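Local coordinates for cell wall surface anchor family protein (Streptococcus pneumoniae, PDB 4OQ1) that serves as an ancillary pilin of the streptococcal pilus and, as a cell wall surface anchor family protein, probably fixes the fibre to the cell wall, at residues Y37-V40 with V41-P45; D65-Q68 with I69-L73. The protein carries 3 engineered substitutions. One frame throughout, in Å; residues are numbered along the deposited sequence.

Contact 1. Residues Y37-V40 with V41-P45; sequences YQEV and VSQLP
The short helix 37-42, which follows strand 28-33 of the N-terminal sheet, packs Tyr-37 against Val-41 one turn on and tightens toward its C-terminal end. CG2 of Val-41 lies over one face of the Tyr-37 ring in a CH-pi contact, 3.6 Å from the ring centroid and shifted toward the hydroxyl end, with CZ at 3.4 Å from CG2. The tyrosine reaches there because its CG stands anti to the backbone N (chi1 -179°), and its OH goes on to the carbonyl of Leu-94. In the backbone of the same turn the Val-41 N to Tyr-37 O bond is nearly straight, and Ser-42 N bonds to Gln-38 O in the same i to i+4 pattern.

The pattern then shifts. Gln-43 N turns to Val-40 O at 2.8 Å, meeting it from above the carbonyl plane, and keeps only a weak bond to Glu-39 O. Ser-42 OG, folded back between its own N and carbonyl carbon (chi1 75°), also lies 2.5 Å from Glu-39 O, so short that the length itself is doubtful. Glu-39 itself sends its carboxylate to Arg-189, and Gln-43 its OE1 to Ser-191. With Gln-43 N bonded more firmly to the i to i+3 acceptor than to the i to i+4 one, the chain winds more tightly here than in the preceding turn.

Contact 2. Residues D65-Q68 with I69-L73; sequences DRVQ and IVRDL
Asp-65 and Ile-69 meet at the start of helix 66-73, a two-turn surface helix in the connection between strands 50-56 and 85-93 of the N-terminal domain. Asp-65 holds the N-cap position, yet its carboxylate makes no capping bond; it joins the helix through its main chain.

Four successive i to i+4 hydrogen bonds form the backbone frame. Ile-69 N reaches Asp-65 O at 3.0 Å, Val-70 N bonds to Arg-66 O, and Arg-71 N to Val-67 O in an almost straight line (171° at the hydrogen). The last, Asp-72 N to Gln-68 O, is the shortest at 2.7 Å but also the most bent, at 141°.

Apolar contact is modest. CD1 of Ile-69 comes within 4.0 Å of Asp-65 CB, because CG1 lies beside the backbone N (chi1 -70°) and carries the chain back toward the preceding turn. The same branch sits over Asp-65 O, with CG1 at 3.5 Å. Ile-69 is buried, touching Leu-57, Tyr-61 and Leu-126; Val-70 and Arg-66 also rest on Leu-126, a residue of strand 120-129.

The two arginines make different contacts. Arg-66 turns away from the second half of the helix toward Tyr-63, making a cation-pi contact and giving NH1 to the carbonyl of that residue. Arg-71 bends at its third torsion, which brings its guanidinium alongside Val-67 at a slant, with NH2 4.0 Å from CG1.

How the contacts relate
From the N terminus, the chain runs through strand 28-33 and enters contact 1, continues along strand 50-56, and then forms contact 2 before returning in strand 85-93. Each contact lies within one continuous stretch, so neither closes a long loop; they follow in series, without nesting or crossing. The centres of contact 1 and contact 2 are about 30 Å apart, and the nearest atoms of contact 1 and contact 2 about 20 Å. Both helices belong to connections of the same eight-stranded sheet. Contact 1 meets Phe-93 on strand 85-93 and, through Ile-185 on strand 177-185, the following domain, whereas contact 2 sits farther from the chain's centre and packs on strand 120-129.

Contact 1. Residues Y37-V40 with V41-P45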
ATOM      1  N   TYR A  37     -13.359  -9.399  14.159  1.00 23.70           N
ATOM      2  CA  TYR A  37     -13.386  -8.846  15.483  1.00 23.69           C
ATOM      3  C   TYR A  37     -12.019  -8.285  15.908  1.00 25.73           C
ATOM      4  O   TYR A  37     -11.960  -7.169  16.304  1.00 25.54           O
ATOM      5  CB  TYR A  37     -13.854  -9.848  16.558  1.00 23.34           C
ATOM      6  CG  TYR A  37     -13.896  -9.256  17.960  1.00 27.31           C
ATOM      7  CD1 TYR A  37     -14.992  -8.437  18.384  1.00 24.42           C
ATOM      8  CD2 TYR A  37     -12.841  -9.433  18.856  1.00 25.82           C
ATOM      9  CE1 TYR A  37     -15.029  -7.894  19.647  1.00 26.23           C
ATOM     10  CE2 TYR A  37     -12.869  -8.852  20.114  1.00 26.21           C
ATOM     11  CZ  TYR A  37     -13.943  -8.109  20.526  1.00 24.65           C
ATOM     12  OH  TYR A  37     -13.974  -7.534  21.803  1.00 23.34           O
ATOM     13  N   GLN A  38     -10.937  -9.093  15.850  1.00 29.62           N
ATOM     14  CA  GLN A  38      -9.586  -8.637  16.327  1.00 31.52           C
ATOM     15  C   GLN A  38      -9.148  -7.376  15.675  1.00 31.70           C
ATOM     16  O   GLN A  38      -8.720  -6.465  16.351  1.00 28.56           O
ATOM     17  CB  GLN A  38      -8.459  -9.649  16.093  1.00 41.96           C
ATOM     18  CG  GLN A  38      -8.774 -11.105  16.415  1.00 51.12           C
ATOM     19  CD  GLN A  38      -9.369 -11.303  17.783  1.00 58.67           C
ATOM     20  OE1 GLN A  38     -10.371 -12.018  17.958  1.00 66.87           O
ATOM     21  NE2 GLN A  38      -8.736 -10.708  18.774  1.00 68.43           N
ATOM     22  N   GLU A  39      -9.208  -7.346  14.355  1.00 29.96           N
ATOM     23  CA  GLU A  39      -8.821  -6.136  13.607  1.00 31.09           C
ATOM     24  C   GLU A  39      -9.646  -4.883  13.906  1.00 29.51           C
ATOM     25  O   GLU A  39      -9.122  -3.818  14.008  1.00 35.20           O
ATOM     26  CB  GLU A  39      -8.842  -6.413  12.086  1.00 32.12           C
ATOM     27  CG  GLU A  39      -8.236  -5.271  11.230  1.00 38.30           C
ATOM     28  CD  GLU A  39      -8.043  -5.615   9.756  1.00 38.34           C
ATOM     29  OE1 GLU A  39      -9.037  -5.581   8.996  1.00 42.53           O
ATOM     30  OE2 GLU A  39      -6.897  -5.915   9.321  1.00 42.22           O
ATOM     31  N   VAL A  40     -10.965  -5.007  13.930  1.00 30.00           N
ATOM     32  CA  VAL A  40     -11.812  -3.892  14.349  1.00 29.72           C
ATOM     33  C   VAL A  40     -11.376  -3.384  15.694  1.00 30.84           C
ATOM     34  O   VAL A  40     -11.140  -2.193  15.865  1.00 32.98           O
ATOM     35  CB  VAL A  40     -13.300  -4.351  14.487  1.00 26.86           C
ATOM     36  CG1 VAL A  40     -14.118  -3.287  15.139  1.00 29.08           C
ATOM     37  CG2 VAL A  40     -13.872  -4.795  13.129  1.00 29.07           C
ATOM     38  N   VAL A  41     -11.243  -4.286  16.666  1.00 31.60           N
ATOM     39  CA  VAL A  41     -10.822  -3.854  18.013  1.00 34.72           C
ATOM     40  C   VAL A  41      -9.491  -3.108  17.919  1.00 35.54           C
ATOM     41  O   VAL A  41      -9.318  -2.007  18.458  1.00 39.71           O
ATOM     42  CB  VAL A  41     -10.665  -5.090  18.905  1.00 39.79           C
ATOM     43  CG1 VAL A  41      -9.818  -4.796  20.117  1.00 47.74           C
ATOM     44  CG2 VAL A  41     -11.999  -5.656  19.290  1.00 39.78           C
ATOM     45  N   SER A  42      -8.565  -3.670  17.162  1.00 36.72           N
ATOM     46  CA  SER A  42      -7.248  -3.039  17.022  1.00 37.63           C
ATOM     47  C   SER A  42      -7.404  -1.617  16.569  1.00 36.42           C
ATOM     48  O   SER A  42      -6.613  -0.784  16.885  1.00 38.38           O
ATOM     49  CB  SER A  42      -6.369  -3.826  16.088  1.00 37.60           C
ATOM     50  OG  SER A  42      -6.753  -3.641  14.760  1.00 33.91           O
ATOM     51  N   GLN A  43      -8.461  -1.299  15.861  1.00 36.61           N
ATOM     52  CA  GLN A  43      -8.580   0.042  15.343  1.00 37.26           C
ATOM     53  C   GLN A  43      -9.206   0.998  16.359  1.00 38.18           C
ATOM     54  O   GLN A  43      -9.294   2.207  16.060  1.00 43.90           O
ATOM     55  CB  GLN A  43      -9.407   0.070  14.065  1.00 41.04           C
ATOM     56  CG  GLN A  43      -8.895  -0.672  12.848  1.00 41.16           C
ATOM     57  CD  GLN A  43      -9.984  -0.667  11.762  1.00 53.04           C
ATOM     58  OE1 GLN A  43     -10.244   0.367  11.112  1.00 57.32           O
ATOM     59  NE2 GLN A  43     -10.657  -1.805  11.587  1.00 52.50           N
ATOM     60  N   LEU A  44      -9.621   0.494  17.535  1.00 32.76           N
ATOM     61  CA  LEU A  44     -10.242   1.374  18.529  1.00 38.92           C
ATOM     62  C   LEU A  44      -9.246   2.177  19.344  1.00 39.00           C
ATOM     63  O   LEU A  44      -8.309   1.623  19.891  1.00 39.67           O
ATOM     64  CB  LEU A  44     -11.075   0.625  19.512  1.00 38.37           C
ATOM     65  CG  LEU A  44     -12.250  -0.103  18.904  1.00 42.53           C
ATOM     66  CD1 LEU A  44     -13.029  -0.704  20.042  1.00 43.12           C
ATOM     67  CD2 LEU A  44     -13.115   0.843  18.079  1.00 42.15           C
ATOM     68  N   PRO A  45      -9.499   3.465  19.496  1.00 47.80           N
ATOM     69  CA  PRO A  45      -8.580   4.197  20.400  1.00 50.91           C
ATOM     70  C   PRO A  45      -8.566   3.608  21.787  1.00 49.14           C
ATOM     71  O   PRO A  45      -7.487   3.303  22.310  1.00 58.68           O
ATOM     72  CB  PRO A  45      -9.143   5.606  20.408  1.00 44.20           C
ATOM     73  CG  PRO A  45      -9.796   5.740  19.081  1.00 50.50           C
ATOM     74  CD  PRO A  45     -10.397   4.376  18.768  1.00 49.14           C
TER

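Contact 2. Residues D65-Q68 with I69-L73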
ATOM      1  N   ASP A  65     -41.878 -11.611  15.782  1.00 22.26           N
ATOM      2  CA  ASP A  65     -41.996 -10.828  14.567  1.00 22.73           C
ATOM      3  C   ASP A  65     -40.689 -10.108  14.151  1.00 20.83           C
ATOM      4  O   ASP A  65     -40.682  -9.273  13.234  1.00 20.88           O
ATOM      5  CB  ASP A  65     -43.077  -9.758  14.680  1.00 24.90           C
ATOM      6  CG  ASP A  65     -44.489 -10.324  14.796  1.00 31.89           C
ATOM      7  OD1 ASP A  65     -44.852 -11.213  13.959  1.00 30.54           O
ATOM      8  OD2 ASP A  65     -45.163  -9.861  15.733  1.00 31.82           O
ATOM      9  N   ARG A  66     -39.588 -10.532  14.723  1.00 20.61           N
ATOM     10  CA  ARG A  66     -38.295  -9.868  14.487  1.00 20.22           C
ATOM     11  C   ARG A  66     -37.865  -9.663  13.061  1.00 20.32           C
ATOM     12  O   ARG A  66     -37.318  -8.596  12.747  1.00 18.75           O
ATOM     13  CB  ARG A  66     -37.164 -10.563  15.270  1.00 20.82           C
ATOM     14  CG  ARG A  66     -36.993 -12.042  14.954  1.00 22.02           C
ATOM     15  CD  ARG A  66     -36.082 -12.689  15.944  1.00 22.73           C
ATOM     16  NE  ARG A  66     -35.893 -14.096  15.602  1.00 28.24           N
ATOM     17  CZ  ARG A  66     -36.750 -15.066  15.849  1.00 33.71           C
ATOM     18  NH1 ARG A  66     -37.916 -14.860  16.482  1.00 36.43           N
ATOM     19  NH2 ARG A  66     -36.446 -16.293  15.452  1.00 39.18           N
ATOM     20  N   VAL A  67     -38.159 -10.626  12.136  1.00 17.93           N
ATOM     21  CA  VAL A  67     -37.798 -10.417  10.738  1.00 22.42           C
ATOM     22  C   VAL A  67     -38.497  -9.184  10.148  1.00 21.41           C
ATOM     23  O   VAL A  67     -37.883  -8.312   9.543  1.00 22.60           O
ATOM     24  CB  VAL A  67     -38.070 -11.721   9.863  1.00 23.49           C
ATOM     25  CG1 VAL A  67     -38.027 -11.441   8.406  1.00 29.55           C
ATOM     26  CG2 VAL A  67     -37.070 -12.799  10.251  1.00 27.58           C
ATOM     27  N   GLN A  68     -39.789  -9.078  10.376  1.00 22.50           N
ATOM     28  CA  GLN A  68     -40.576  -8.005   9.813  1.00 23.94           C
ATOM     29  C   GLN A  68     -40.266  -6.664  10.520  1.00 18.98           C
ATOM     30  O   GLN A  68     -40.168  -5.614   9.847  1.00 23.30           O
ATOM     31  CB  GLN A  68     -42.041  -8.353   9.972  1.00 27.95           C
ATOM     32  CG  GLN A  68     -42.458  -9.675   9.234  1.00 35.62           C
ATOM     33  CD  GLN A  68     -41.811 -11.038   9.687  1.00 41.22           C
ATOM     34  OE1 GLN A  68     -41.458 -11.224  10.850  1.00 30.71           O
ATOM     35  NE2 GLN A  68     -41.702 -12.030   8.716  1.00 43.19           N
ATOM     36  N   ILE A  69     -40.082  -6.707  11.823  1.00 19.88           N
ATOM     37  CA  ILE A  69     -39.776  -5.492  12.621  1.00 20.19           C
ATOM     38  C   ILE A  69     -38.488  -4.829  12.120  1.00 19.23           C
ATOM     39  O   ILE A  69     -38.448  -3.615  11.742  1.00 23.71           O
ATOM     40  CB  ILE A  69     -39.719  -5.794  14.123  1.00 18.41           C
ATOM     41  CG1 ILE A  69     -41.092  -6.126  14.716  1.00 20.83           C
ATOM     42  CG2 ILE A  69     -39.141  -4.572  14.941  1.00 17.34           C
ATOM     43  CD1 ILE A  69     -40.920  -6.741  16.094  1.00 23.72           C
ATOM     44  N   VAL A  70     -37.444  -5.642  12.027  1.00 19.04           N
ATOM     45  CA  VAL A  70     -36.178  -5.189  11.584  1.00 19.72           C
ATOM     46  C   VAL A  70     -36.268  -4.629  10.180  1.00 20.06           C
ATOM     47  O   VAL A  70     -35.748  -3.573   9.934  1.00 19.79           O
ATOM     48  CB  VAL A  70     -35.103  -6.278  11.681  1.00 17.94           C
ATOM     49  CG1 VAL A  70     -33.818  -5.933  10.895  1.00 18.42           C
ATOM     50  CG2 VAL A  70     -34.854  -6.626  13.163  1.00 18.92           C
ATOM     51  N   ARG A  71     -36.942  -5.359   9.262  1.00 19.81           N
ATOM     52  CA  ARG A  71     -37.287  -4.724   7.982  1.00 24.67           C
ATOM     53  C   ARG A  71     -38.079  -3.437   8.053  1.00 21.05           C
ATOM     54  O   ARG A  71     -37.871  -2.510   7.242  1.00 21.44           O
ATOM     55  CB  ARG A  71     -38.092  -5.742   7.133  1.00 28.10           C
ATOM     56  CG  ARG A  71     -38.460  -5.215   5.744  1.00 38.50           C
ATOM     57  CD  ARG A  71     -39.590  -6.012   5.140  1.00 42.81           C
ATOM     58  NE  ARG A  71     -39.343  -7.432   5.324  1.00 50.80           N
ATOM     59  CZ  ARG A  71     -40.262  -8.369   5.142  1.00 64.53           C
ATOM     60  NH1 ARG A  71     -41.498  -8.027   4.757  1.00 64.02           N
ATOM     61  NH2 ARG A  71     -39.935  -9.652   5.339  1.00 68.32           N
ATOM     62  N   ASP A  72     -39.031  -3.347   8.940  1.00 20.84           N
ATOM     63  CA  ASP A  72     -39.880  -2.169   8.952  1.00 23.41           C
ATOM     64  C   ASP A  72     -39.185  -0.963   9.590  1.00 24.66           C
ATOM     65  O   ASP A  72     -39.502   0.185   9.285  1.00 24.61           O
ATOM     66  CB  ASP A  72     -41.232  -2.388   9.624  1.00 26.64           C
ATOM     67  CG  ASP A  72     -42.139  -3.394   8.827  1.00 36.15           C
ATOM     68  OD1 ASP A  72     -41.918  -3.619   7.612  1.00 36.66           O
ATOM     69  OD2 ASP A  72     -43.033  -3.951   9.450  1.00 36.30           O
ATOM     70  N   LEU A  73     -38.204  -1.213  10.437  1.00 21.04           N
ATOM     71  CA  LEU A  73     -37.413  -0.096  10.904  1.00 19.69           C
ATOM     72  C   LEU A  73     -36.142   0.289  10.110  1.00 19.64           C
ATOM     73  O   LEU A  73     -35.512   1.283  10.432  1.00 20.53           O
ATOM     74  CB  LEU A  73     -37.029  -0.398  12.332  1.00 21.04           C
ATOM     75  CG  LEU A  73     -38.205  -0.570  13.255  1.00 21.22           C
ATOM     76  CD1 LEU A  73     -37.640  -1.087  14.555  1.00 21.31           C
ATOM     77  CD2 LEU A  73     -38.994   0.681  13.408  1.00 26.74           C
TER